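Local coordinates for protein 3-oxosteroid 1-dehydrogenase (Sterolibacterium denitrificans, PDB 7P18) that probably catalyses the FAD-dependent dehydrogenation of 3-oxosteroids to 3-oxo-Delta(1)-steroids, passing the two reducing equivalents on to an acceptor, at residues Arg114-Gln120 with Asn461-Tyr467; Thr231-Ile237 with Gly248-Arg253; Ala291-Thr295 with Ala332-Gly336. All coordinates share one frame; numbering follows the deposited sequence.

Contact 1: residues Arg114-Gln120 with Asn461-Tyr467; sequences RYPDYYQ and NVFDRYY. With ANB (androsta-1,4-diene-3,17-dione), chain D; PEG (di(hydroxyethyl)ether), chain F.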
# COMPACT_ATOMS: atom_id res chain seq x y z
N ARG A 114 -4.13 -17.43 -6.05
CA ARG A 114 -3.63 -17.27 -7.44
C ARG A 114 -2.74 -16.03 -7.60
O ARG A 114 -2.32 -15.74 -8.75
CB ARG A 114 -4.83 -17.18 -8.40
CG ARG A 114 -5.72 -18.41 -8.39
CD ARG A 114 -7.04 -18.11 -9.10
NE ARG A 114 -6.79 -17.72 -10.48
CZ ARG A 114 -7.61 -17.01 -11.23
NH1 ARG A 114 -8.80 -16.63 -10.78
NH2 ARG A 114 -7.24 -16.71 -12.46
N TYR A 115 -2.48 -15.30 -6.52
CA TYR A 115 -1.78 -13.98 -6.60
C TYR A 115 -0.29 -14.26 -6.56
O TYR A 115 0.24 -14.55 -5.50
CB TYR A 115 -2.20 -13.09 -5.44
CG TYR A 115 -2.10 -11.61 -5.71
CD1 TYR A 115 -1.11 -11.06 -6.52
CD2 TYR A 115 -3.02 -10.77 -5.12
CE1 TYR A 115 -1.07 -9.68 -6.76
CE2 TYR A 115 -3.01 -9.41 -5.37
CZ TYR A 115 -2.02 -8.87 -6.17
OH TYR A 115 -2.09 -7.51 -6.36
N PRO A 116 0.45 -14.20 -7.69
CA PRO A 116 1.86 -14.56 -7.69
C PRO A 116 2.75 -13.55 -6.97
O PRO A 116 2.41 -12.37 -6.93
CB PRO A 116 2.25 -14.57 -9.18
CG PRO A 116 0.92 -14.54 -9.89
CD PRO A 116 0.01 -13.75 -9.00
N ASP A 117 3.84 -14.06 -6.39
CA ASP A 117 4.94 -13.19 -5.91
C ASP A 117 5.40 -12.26 -7.05
O ASP A 117 5.31 -12.63 -8.24
CB ASP A 117 6.10 -14.02 -5.38
CG ASP A 117 5.79 -14.72 -4.07
OD1 ASP A 117 4.78 -14.36 -3.41
OD2 ASP A 117 6.57 -15.61 -3.73
N TYR A 118 5.91 -11.08 -6.73
CA TYR A 118 6.20 -10.05 -7.77
C TYR A 118 7.43 -10.36 -8.60
O TYR A 118 7.59 -9.75 -9.65
CB TYR A 118 6.26 -8.68 -7.09
CG TYR A 118 4.91 -8.09 -6.74
CD1 TYR A 118 3.73 -8.82 -6.77
CD2 TYR A 118 4.83 -6.78 -6.33
CE1 TYR A 118 2.51 -8.27 -6.41
CE2 TYR A 118 3.62 -6.20 -5.98
CZ TYR A 118 2.45 -6.93 -6.04
OH TYR A 118 1.29 -6.32 -5.66
N TYR A 119 8.38 -11.17 -8.11
CA TYR A 119 9.67 -11.39 -8.78
C TYR A 119 9.78 -12.87 -9.16
O TYR A 119 10.46 -13.65 -8.47
CB TYR A 119 10.85 -10.96 -7.90
CG TYR A 119 10.82 -9.55 -7.38
CD1 TYR A 119 10.71 -8.44 -8.22
CD2 TYR A 119 10.93 -9.31 -6.02
CE1 TYR A 119 10.68 -7.15 -7.70
CE2 TYR A 119 10.91 -8.02 -5.50
CZ TYR A 119 10.85 -6.94 -6.35
OH TYR A 119 10.85 -5.69 -5.80
N GLN A 120 9.07 -13.28 -10.21
CA GLN A 120 8.99 -14.71 -10.57
C GLN A 120 10.38 -15.18 -11.04
O GLN A 120 10.64 -16.40 -11.00
CB GLN A 120 7.94 -14.93 -11.65
CG GLN A 120 6.52 -14.78 -11.12
CD GLN A 120 6.16 -15.82 -10.10
OE1 GLN A 120 6.31 -17.01 -10.34
NE2 GLN A 120 5.71 -15.38 -8.92
N ASN A 461 5.52 -13.36 -17.85
CA ASN A 461 5.53 -14.19 -16.63
C ASN A 461 4.14 -14.16 -16.00
O ASN A 461 3.35 -13.31 -16.39
CB ASN A 461 6.61 -13.70 -15.66
CG ASN A 461 6.28 -12.34 -15.11
OD1 ASN A 461 5.38 -12.20 -14.26
ND2 ASN A 461 6.95 -11.33 -15.61
N VAL A 462 3.88 -15.04 -15.01
CA VAL A 462 2.52 -15.23 -14.42
C VAL A 462 2.10 -14.02 -13.60
O VAL A 462 0.90 -13.81 -13.48
CB VAL A 462 2.41 -16.53 -13.61
CG1 VAL A 462 2.61 -17.72 -14.54
CG2 VAL A 462 3.36 -16.56 -12.42
N PHE A 463 3.03 -13.23 -13.06
CA PHE A 463 2.62 -12.01 -12.32
C PHE A 463 1.97 -11.04 -13.31
O PHE A 463 0.82 -10.60 -13.07
CB PHE A 463 3.78 -11.35 -11.56
CG PHE A 463 3.40 -9.98 -11.11
CD1 PHE A 463 2.51 -9.78 -10.07
CD2 PHE A 463 3.79 -8.88 -11.85
CE1 PHE A 463 2.10 -8.51 -9.72
CE2 PHE A 463 3.36 -7.61 -11.50
CZ PHE A 463 2.54 -7.43 -10.43
N ASP A 464 2.66 -10.70 -14.38
CA ASP A 464 2.13 -9.78 -15.42
C ASP A 464 0.74 -10.25 -15.87
O ASP A 464 -0.21 -9.46 -15.90
CB ASP A 464 3.03 -9.72 -16.66
CG ASP A 464 4.36 -9.01 -16.50
OD1 ASP A 464 4.82 -8.91 -15.38
OD2 ASP A 464 4.94 -8.71 -17.54
N ARG A 465 0.60 -11.55 -16.15
CA ARG A 465 -0.63 -12.11 -16.76
C ARG A 465 -1.77 -12.17 -15.75
O ARG A 465 -2.91 -12.22 -16.18
CB ARG A 465 -0.35 -13.49 -17.35
CG ARG A 465 0.64 -13.45 -18.50
CD ARG A 465 0.71 -14.72 -19.28
NE ARG A 465 1.23 -15.87 -18.57
CZ ARG A 465 2.49 -16.29 -18.59
NH1 ARG A 465 3.44 -15.61 -19.22
NH2 ARG A 465 2.82 -17.40 -17.95
N TYR A 466 -1.50 -12.11 -14.44
CA TYR A 466 -2.55 -12.16 -13.40
C TYR A 466 -3.61 -11.08 -13.64
O TYR A 466 -4.79 -11.33 -13.39
CB TYR A 466 -1.93 -12.03 -12.01
CG TYR A 466 -2.89 -12.16 -10.86
CD1 TYR A 466 -3.61 -13.33 -10.62
CD2 TYR A 466 -3.09 -11.11 -9.98
CE1 TYR A 466 -4.50 -13.43 -9.56
CE2 TYR A 466 -3.96 -11.20 -8.91
CZ TYR A 466 -4.68 -12.36 -8.70
OH TYR A 466 -5.49 -12.37 -7.60
N TYR A 467 -3.20 -9.87 -14.05
CA TYR A 467 -4.10 -8.72 -14.27
C TYR A 467 -4.25 -8.44 -15.76
O TYR A 467 -4.71 -7.34 -16.11
CB TYR A 467 -3.58 -7.52 -13.46
CG TYR A 467 -3.90 -7.56 -11.98
CD1 TYR A 467 -5.18 -7.79 -11.49
CD2 TYR A 467 -2.90 -7.28 -11.06
CE1 TYR A 467 -5.46 -7.78 -10.13
CE2 TYR A 467 -3.16 -7.26 -9.69
CZ TYR A 467 -4.43 -7.55 -9.23
OH TYR A 467 -4.61 -7.51 -7.89
C1 ANB D . -1.76 -2.78 -3.51
C10 ANB D . -2.67 -3.88 -3.97
C11 ANB D . -4.52 -2.16 -4.62
C12 ANB D . -6.02 -1.86 -4.78
C13 ANB D . -6.74 -3.04 -5.39
C14 ANB D . -6.54 -4.25 -4.46
C15 ANB D . -7.57 -5.27 -4.95
C16 ANB D . -8.78 -4.41 -5.36
C17 ANB D . -8.26 -2.99 -5.45
C18 ANB D . -6.31 -3.31 -6.85
C19 ANB D . -2.25 -4.23 -5.43
C2 ANB D . -0.61 -2.97 -2.86
C3 ANB D . -0.29 -4.28 -2.28
C4 ANB D . -1.40 -5.22 -2.29
C5 ANB D . -2.46 -5.11 -3.10
C6 ANB D . -3.44 -6.23 -3.26
C7 ANB D . -4.89 -5.78 -3.30
C8 ANB D . -5.08 -4.66 -4.31
C9 ANB D . -4.19 -3.47 -3.89
O1 ANB D . 0.81 -4.53 -1.79
O2 ANB D . -8.96 -2.00 -5.56
C1 PEG F . -8.78 -20.01 -6.01
O1 PEG F . -8.09 -20.67 -7.06
C2 PEG F . -9.00 -18.55 -6.30
O2 PEG F . -8.83 -17.76 -5.12
C3 PEG F . -7.54 -17.15 -5.00
C4 PEG F . -7.37 -16.02 -5.98
O4 PEG F . -6.22 -15.22 -5.74
O HOH W 1 7.49 -11.60 -12.05

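Contact 2: residues Thr231-Ile237 with Gly248-Arg253; sequences TPFESLI and GIVVKR. With FAD (flavin-adenine dinucleotide), chain C.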
# COMPACT_ATOMS: atom_id res chain seq x y z
N THR A 231 -4.85 13.60 18.81
CA THR A 231 -3.82 13.62 19.87
C THR A 231 -2.46 13.33 19.25
O THR A 231 -1.92 12.23 19.40
CB THR A 231 -4.16 12.64 21.00
OG1 THR A 231 -5.44 12.99 21.53
CG2 THR A 231 -3.16 12.67 22.13
N PRO A 232 -1.88 14.29 18.51
CA PRO A 232 -0.59 14.09 17.87
C PRO A 232 0.58 13.99 18.86
O PRO A 232 0.71 14.82 19.77
CB PRO A 232 -0.40 15.34 17.01
CG PRO A 232 -1.28 16.39 17.66
CD PRO A 232 -2.45 15.62 18.22
N PHE A 233 1.43 12.99 18.64
CA PHE A 233 2.81 12.98 19.17
C PHE A 233 3.52 14.25 18.74
O PHE A 233 3.42 14.65 17.56
CB PHE A 233 3.54 11.72 18.67
CG PHE A 233 5.02 11.77 18.87
CD1 PHE A 233 5.82 12.42 17.95
CD2 PHE A 233 5.62 11.11 19.94
CE1 PHE A 233 7.19 12.44 18.11
CE2 PHE A 233 6.99 11.13 20.08
CZ PHE A 233 7.77 11.80 19.18
N GLU A 234 4.30 14.82 19.66
CA GLU A 234 5.23 15.94 19.39
C GLU A 234 6.68 15.59 19.67
O GLU A 234 7.55 16.04 18.92
CB GLU A 234 4.96 17.10 20.36
CG GLU A 234 3.68 17.82 20.12
CD GLU A 234 3.64 19.20 20.78
OE1 GLU A 234 4.59 19.57 21.58
OE2 GLU A 234 2.65 19.88 20.48
N SER A 235 6.98 14.90 20.77
CA SER A 235 8.39 14.67 21.14
C SER A 235 8.53 13.47 22.09
O SER A 235 7.56 13.01 22.66
CB SER A 235 8.99 15.94 21.73
OG SER A 235 8.32 16.27 22.93
N LEU A 236 9.74 12.99 22.22
CA LEU A 236 10.08 11.86 23.12
C LEU A 236 10.52 12.44 24.48
O LEU A 236 11.17 13.50 24.49
CB LEU A 236 11.23 11.09 22.45
CG LEU A 236 10.85 10.31 21.18
CD1 LEU A 236 12.10 9.86 20.42
CD2 LEU A 236 10.00 9.14 21.54
N ILE A 237 10.19 11.75 25.56
CA ILE A 237 10.77 12.00 26.91
C ILE A 237 11.92 11.00 27.10
O ILE A 237 11.72 9.81 26.87
CB ILE A 237 9.67 11.91 27.99
CG1 ILE A 237 8.55 12.91 27.68
CG2 ILE A 237 10.26 12.10 29.38
CD1 ILE A 237 7.29 12.74 28.49
N GLY A 248 8.78 8.03 27.80
CA GLY A 248 7.44 8.55 27.49
C GLY A 248 7.42 9.44 26.26
O GLY A 248 8.42 9.50 25.54
N ILE A 249 6.30 10.13 26.07
CA ILE A 249 6.13 11.09 24.95
C ILE A 249 5.42 12.34 25.46
O ILE A 249 4.70 12.24 26.45
CB ILE A 249 5.34 10.45 23.80
CG1 ILE A 249 3.90 10.10 24.20
CG2 ILE A 249 6.08 9.24 23.26
CD1 ILE A 249 3.00 9.66 23.05
N VAL A 250 5.59 13.43 24.73
CA VAL A 250 4.69 14.62 24.81
C VAL A 250 3.71 14.56 23.63
O VAL A 250 4.18 14.42 22.48
CB VAL A 250 5.49 15.93 24.75
CG1 VAL A 250 4.57 17.13 24.93
CG2 VAL A 250 6.64 15.92 25.77
N VAL A 251 2.42 14.69 23.92
CA VAL A 251 1.36 14.88 22.91
C VAL A 251 0.69 16.25 23.11
O VAL A 251 0.93 16.92 24.14
CB VAL A 251 0.31 13.77 22.96
CG1 VAL A 251 0.96 12.41 22.67
CG2 VAL A 251 -0.46 13.76 24.29
N LYS A 252 -0.08 16.65 22.11
CA LYS A 252 -1.01 17.81 22.15
C LYS A 252 -2.42 17.23 22.23
O LYS A 252 -2.85 16.60 21.27
CB LYS A 252 -0.76 18.70 20.94
CG LYS A 252 -1.38 20.08 21.00
CD LYS A 252 -1.25 20.87 19.70
CE LYS A 252 -2.52 21.61 19.34
NZ LYS A 252 -2.21 22.87 18.63
N ARG A 253 -3.08 17.36 23.38
CA ARG A 253 -4.36 16.68 23.72
C ARG A 253 -5.34 17.75 24.19
O ARG A 253 -4.98 18.48 25.14
CB ARG A 253 -4.08 15.63 24.80
CG ARG A 253 -5.31 15.08 25.51
CD ARG A 253 -6.16 14.22 24.64
NE ARG A 253 -6.92 13.26 25.40
CZ ARG A 253 -7.85 12.47 24.88
NH1 ARG A 253 -8.12 12.53 23.59
NH2 ARG A 253 -8.53 11.63 25.65
PA FAD C . -0.39 4.33 8.35
O1A FAD C . -1.27 3.18 8.00
O2A FAD C . -0.56 5.50 7.42
O5B FAD C . -0.73 4.74 9.84
C5B FAD C . 0.02 5.83 10.45
C4B FAD C . -0.91 6.57 11.36
O4B FAD C . -0.13 7.43 12.23
C3B FAD C . -1.94 7.49 10.67
O3B FAD C . -3.26 7.24 11.15
C2B FAD C . -1.44 8.90 10.99
O2B FAD C . -2.47 9.88 10.94
C1B FAD C . -0.76 8.68 12.34
N9A FAD C . 0.22 9.71 12.70
C8A FAD C . 1.06 10.42 11.89
N7A FAD C . 1.75 11.34 12.55
C5A FAD C . 1.37 11.18 13.87
C6A FAD C . 1.74 11.84 15.07
N6A FAD C . 2.57 12.89 15.12
N1A FAD C . 1.16 11.42 16.21
C2A FAD C . 0.29 10.40 16.15
N3A FAD C . -0.19 9.76 15.09
C4A FAD C . 0.42 10.19 13.97
N1 FAD C . 0.49 -2.16 1.35
C2 FAD C . 0.39 -3.50 1.51
O2 FAD C . 1.31 -4.15 2.04
N3 FAD C . -0.69 -4.18 1.13
C4 FAD C . -1.66 -3.63 0.31
O4 FAD C . -2.68 -4.27 0.09
C4X FAD C . -1.60 -2.22 0.08
N5 FAD C . -2.53 -1.65 -0.66
C5X FAD C . -2.47 -0.28 -0.79
C6 FAD C . -3.50 0.38 -1.50
C7 FAD C . -3.58 1.77 -1.56
C7M FAD C . -4.71 2.45 -2.30
C8 FAD C . -2.64 2.53 -0.84
C8M FAD C . -2.71 4.04 -0.85
C9 FAD C . -1.58 1.90 -0.21
C9A FAD C . -1.50 0.50 -0.12
N10 FAD C . -0.45 -0.17 0.52
C10 FAD C . -0.47 -1.55 0.68
C1' FAD C . 0.56 0.58 1.28
C2' FAD C . 0.16 0.64 2.77
O2' FAD C . -1.16 1.14 2.96
C3' FAD C . 1.14 1.45 3.63
O3' FAD C . 2.49 1.23 3.23
C4' FAD C . 0.93 1.17 5.10
O4' FAD C . -0.44 1.38 5.40
C5' FAD C . 1.80 2.00 6.02
O5' FAD C . 1.40 1.67 7.36
P FAD C . 1.92 2.53 8.59
O1P FAD C . 1.26 1.89 9.73
O2P FAD C . 3.36 2.77 8.55
O3P FAD C . 1.18 3.98 8.35

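Contact 3: residues Ala291-Thr295 with Ala332-Gly336; sequences AWSAT and AAQTG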
# COMPACT_ATOMS: atom_id res chain seq x y z
N ALA A 291 1.81 16.16 -3.56
CA ALA A 291 0.48 16.11 -4.21
C ALA A 291 0.33 14.80 -5.00
O ALA A 291 -0.79 14.42 -5.25
CB ALA A 291 0.32 17.30 -5.15
N TRP A 292 1.43 14.18 -5.41
CA TRP A 292 1.37 12.96 -6.26
C TRP A 292 1.07 11.72 -5.40
O TRP A 292 0.79 10.65 -5.99
CB TRP A 292 2.65 12.78 -7.03
CG TRP A 292 2.99 13.92 -7.93
CD1 TRP A 292 2.15 14.89 -8.39
CD2 TRP A 292 4.29 14.21 -8.44
NE1 TRP A 292 2.85 15.76 -9.16
CE2 TRP A 292 4.16 15.40 -9.19
CE3 TRP A 292 5.56 13.64 -8.29
CZ2 TRP A 292 5.23 15.97 -9.85
CZ3 TRP A 292 6.62 14.19 -8.97
CH2 TRP A 292 6.46 15.34 -9.73
N SER A 293 1.10 11.85 -4.08
CA SER A 293 0.90 10.71 -3.16
C SER A 293 -0.55 10.23 -3.23
O SER A 293 -1.44 11.05 -3.45
CB SER A 293 1.31 11.06 -1.75
OG SER A 293 1.29 9.89 -0.91
N ALA A 294 -0.75 8.92 -2.97
CA ALA A 294 -2.05 8.24 -2.86
C ALA A 294 -2.48 8.12 -1.40
O ALA A 294 -3.53 7.58 -1.15
CB ALA A 294 -1.94 6.87 -3.50
N THR A 295 -1.71 8.65 -0.46
CA THR A 295 -1.93 8.46 0.99
C THR A 295 -2.90 9.49 1.53
O THR A 295 -3.14 10.54 0.90
CB THR A 295 -0.63 8.58 1.77
OG1 THR A 295 -0.08 9.89 1.52
CG2 THR A 295 0.37 7.51 1.35
N ALA A 332 -8.21 14.87 -2.47
CA ALA A 332 -6.99 15.27 -1.75
C ALA A 332 -5.82 14.34 -2.12
O ALA A 332 -4.67 14.81 -2.10
CB ALA A 332 -7.27 15.29 -0.27
N ALA A 333 -6.09 13.07 -2.43
CA ALA A 333 -5.06 12.08 -2.81
C ALA A 333 -5.18 11.74 -4.30
O ALA A 333 -6.29 11.79 -4.81
CB ALA A 333 -5.24 10.84 -1.96
N GLN A 334 -4.07 11.44 -4.96
CA GLN A 334 -4.08 10.90 -6.34
C GLN A 334 -4.40 9.39 -6.28
O GLN A 334 -4.17 8.74 -5.26
CB GLN A 334 -2.80 11.29 -7.06
CG GLN A 334 -2.71 12.81 -7.17
CD GLN A 334 -1.89 13.31 -8.32
OE1 GLN A 334 -1.86 14.52 -8.58
NE2 GLN A 334 -1.14 12.43 -8.96
N THR A 335 -4.98 8.87 -7.37
CA THR A 335 -5.37 7.44 -7.46
C THR A 335 -4.20 6.64 -8.01
O THR A 335 -3.67 6.96 -9.12
CB THR A 335 -6.60 7.26 -8.35
OG1 THR A 335 -7.65 8.00 -7.74
CG2 THR A 335 -7.04 5.81 -8.42
N GLY A 336 -3.79 5.58 -7.29
CA GLY A 336 -2.73 4.71 -7.81
C GLY A 336 -3.25 3.76 -8.87
O GLY A 336 -4.41 3.31 -8.77
O HOH W 2 -2.30 14.25 -3.02
O HOH W 3 -5.46 7.31 -3.38

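Contact 1: residues Arg114-Gln120 with Asn461-Tyr467
Y467 donates its phenol proton to the phenol oxygen of Y115, OH to OH 2.9 Å, and this one hydrogen bond joins two rings set nearly at right angles. The planes make 88°, with the edge of Y467 directed at the face of Y115 in an offset edge-to-face pair. Y466 brings its CE2 over the centre of the Y115 ring, 3.6 Å above the plane. With CG anti to the backbone N (chi1 -176°), Y466 leans over the loop, and one face of its ring receives two CH-pi contacts, from Y115 CA and from P116 CD, the latter 4.2 Å from the ring centroid. The proline suits this place because its compact, apolar ring also packs on V462 and on the backbone of F463. The three tyrosines thus form an aromatic cluster at the steroid pocket, where Y115 OH lies 3.4 Å from C19 of the bound androstadienedione. Farther along, Y118 and F463 meet obliquely, planes 48° apart, with Y118 CE1 tightly against F463 CE1 at 3.3 Å. Y118 OH is bonded to the hydroxyl of Y363, another residue of that pocket. The short helix 462-466 that presents F463 and Y466 starts at N461, an N-cap whose OD1 accepts from D464 N at 3.1 Å and weakly from F463 N; asparagine is well made for this, having a short side chain with a carbonyl. A water joins Y118 O and Q120 N, with a weak bond to N461 OD1. Q120 turns back on its own loop, NE2 giving a straight bond to D117 O (2.9 Å), while its OE1 touches V462 CG2. Farther out, D117 pairs with R130 and R114 with E176, and Y466 O accepts from H170 of helix 166-174.

Contact 2: residues Thr231-Ile237 with Gly248-Arg253
V250 O takes two backbone donors from the facing strand: E234 N at 2.9 Å, lying in the carbonyl plane, and S235 N, longer and weak at 3.3 Å. Two residues of strand 233-239 therefore face one of strand 245-253, and the register slips by one between F233 and S235. Regular antiparallel pairing resumes beyond it, with V250 N bonded to S235 O (2.9 Å) and I237 N to G248 O. On the other side of the slip, K252 N reaches P232 O. F233 itself sits in a non-hydrogen-bonded pair with V251, which leaves its backbone N and O turned from the partner strand. Both serve the adenine of FAD: F233 N donates to N1A at 2.9 Å and F233 O accepts from N6A at 3.1 Å, holding the adenine edge with a donor and an acceptor of the main chain. The F233 ring, with CG anti to the backbone N (chi1 166°), lies back against its own strand, S235 N over the centre of one face, and meets I249 CG2 at its edge, 3.8 Å from CE2. An aromatic side chain suits this buried spot, where V13 of strand 10-13 and helix 302-309 also touch it. The other face of the hairpin carries S235, V250 and I237, and G248, having no side chain, lets I237 CD1 fold across to 3.3 Å from I249 O. Just before strand 233-239, T231 CG2 packs on V251 CG2, while T231 OG1, which is bonded to L229 O, accepts only a weak bond from R253 NH1; the R253 guanidinium forms a cation-pi pair with W228. The arrangement is a classic beta bulge in an antiparallel hairpin, placed where the chain binds the adenine end of FAD in this flavoprotein.

Contact 3: residues Ala291-Thr295 with Ala332-Gly336
Q334 runs along the backbone of A291-S293, beginning with CB, which lies 3.8 Å from W292 O. CG, anti to the carbonyl carbon (chi1 -62°), comes closer, to 3.2 Å from A291 O, and the chain stays extended so that CD passes alongside the same carbonyl. At the tip OE1 approaches the edge of the indole near its plane, 4.0 Å from W292 CD1. The NE2 end rests 3.7 Å from W292 CA and is held from outside, by S325 OG and D492 OD2. Glutamine suits this place because its methylenes pack against the carbonyls of A291 and W292 while the amide at the end still finds polar partners in a buried setting. Its own backbone is bound as well: Q334 N donates to S293 O at 3.1 Å. A294, the residue after S293, directs its CA-H at Q334 O. A water spans the same two residues, donating to Q334 O and to A294 O, so one molecule bridges the two carbonyls; A294 O also accepts from Y153 OH. The A333 methyl lies against T295 O, CB to O 3.6 Å; alanine brings a small apolar group up to the carbonyl. The S293 side chain points away from segment 332-336, and its OG bonds D495 of strand 486-502. S293 OG also accepts from T295 N at 3.3 Å, which closes an ST turn, and this turn shapes the loop before helix 302-309 at the point where A294 touches FAD and forms part of the FAD pocket.

All three contacts lie in the FAD-binding domain, yet they are spread along the bound FAD and the dienone steroid, a 3-oxo-Delta(1) product. Contact 2 closes first along the chain, contact 3 follows it in series, and both are nested inside the long loop closed by contact 1. The centres of contacts 1 and 2 are about 43 Å apart, on opposite sides of the chain's centre; contact 3 lies about 25 Å from contact 1 and 28 Å from contact 2. Contact 2 belongs to the mixed sheet, contact 3 includes strand 335-336 of the large antiparallel sheet, paired with strand 320-326. Adenine site, FAD-contacting loop and steroid pocket are thus built from parts of the chain far apart in sequence.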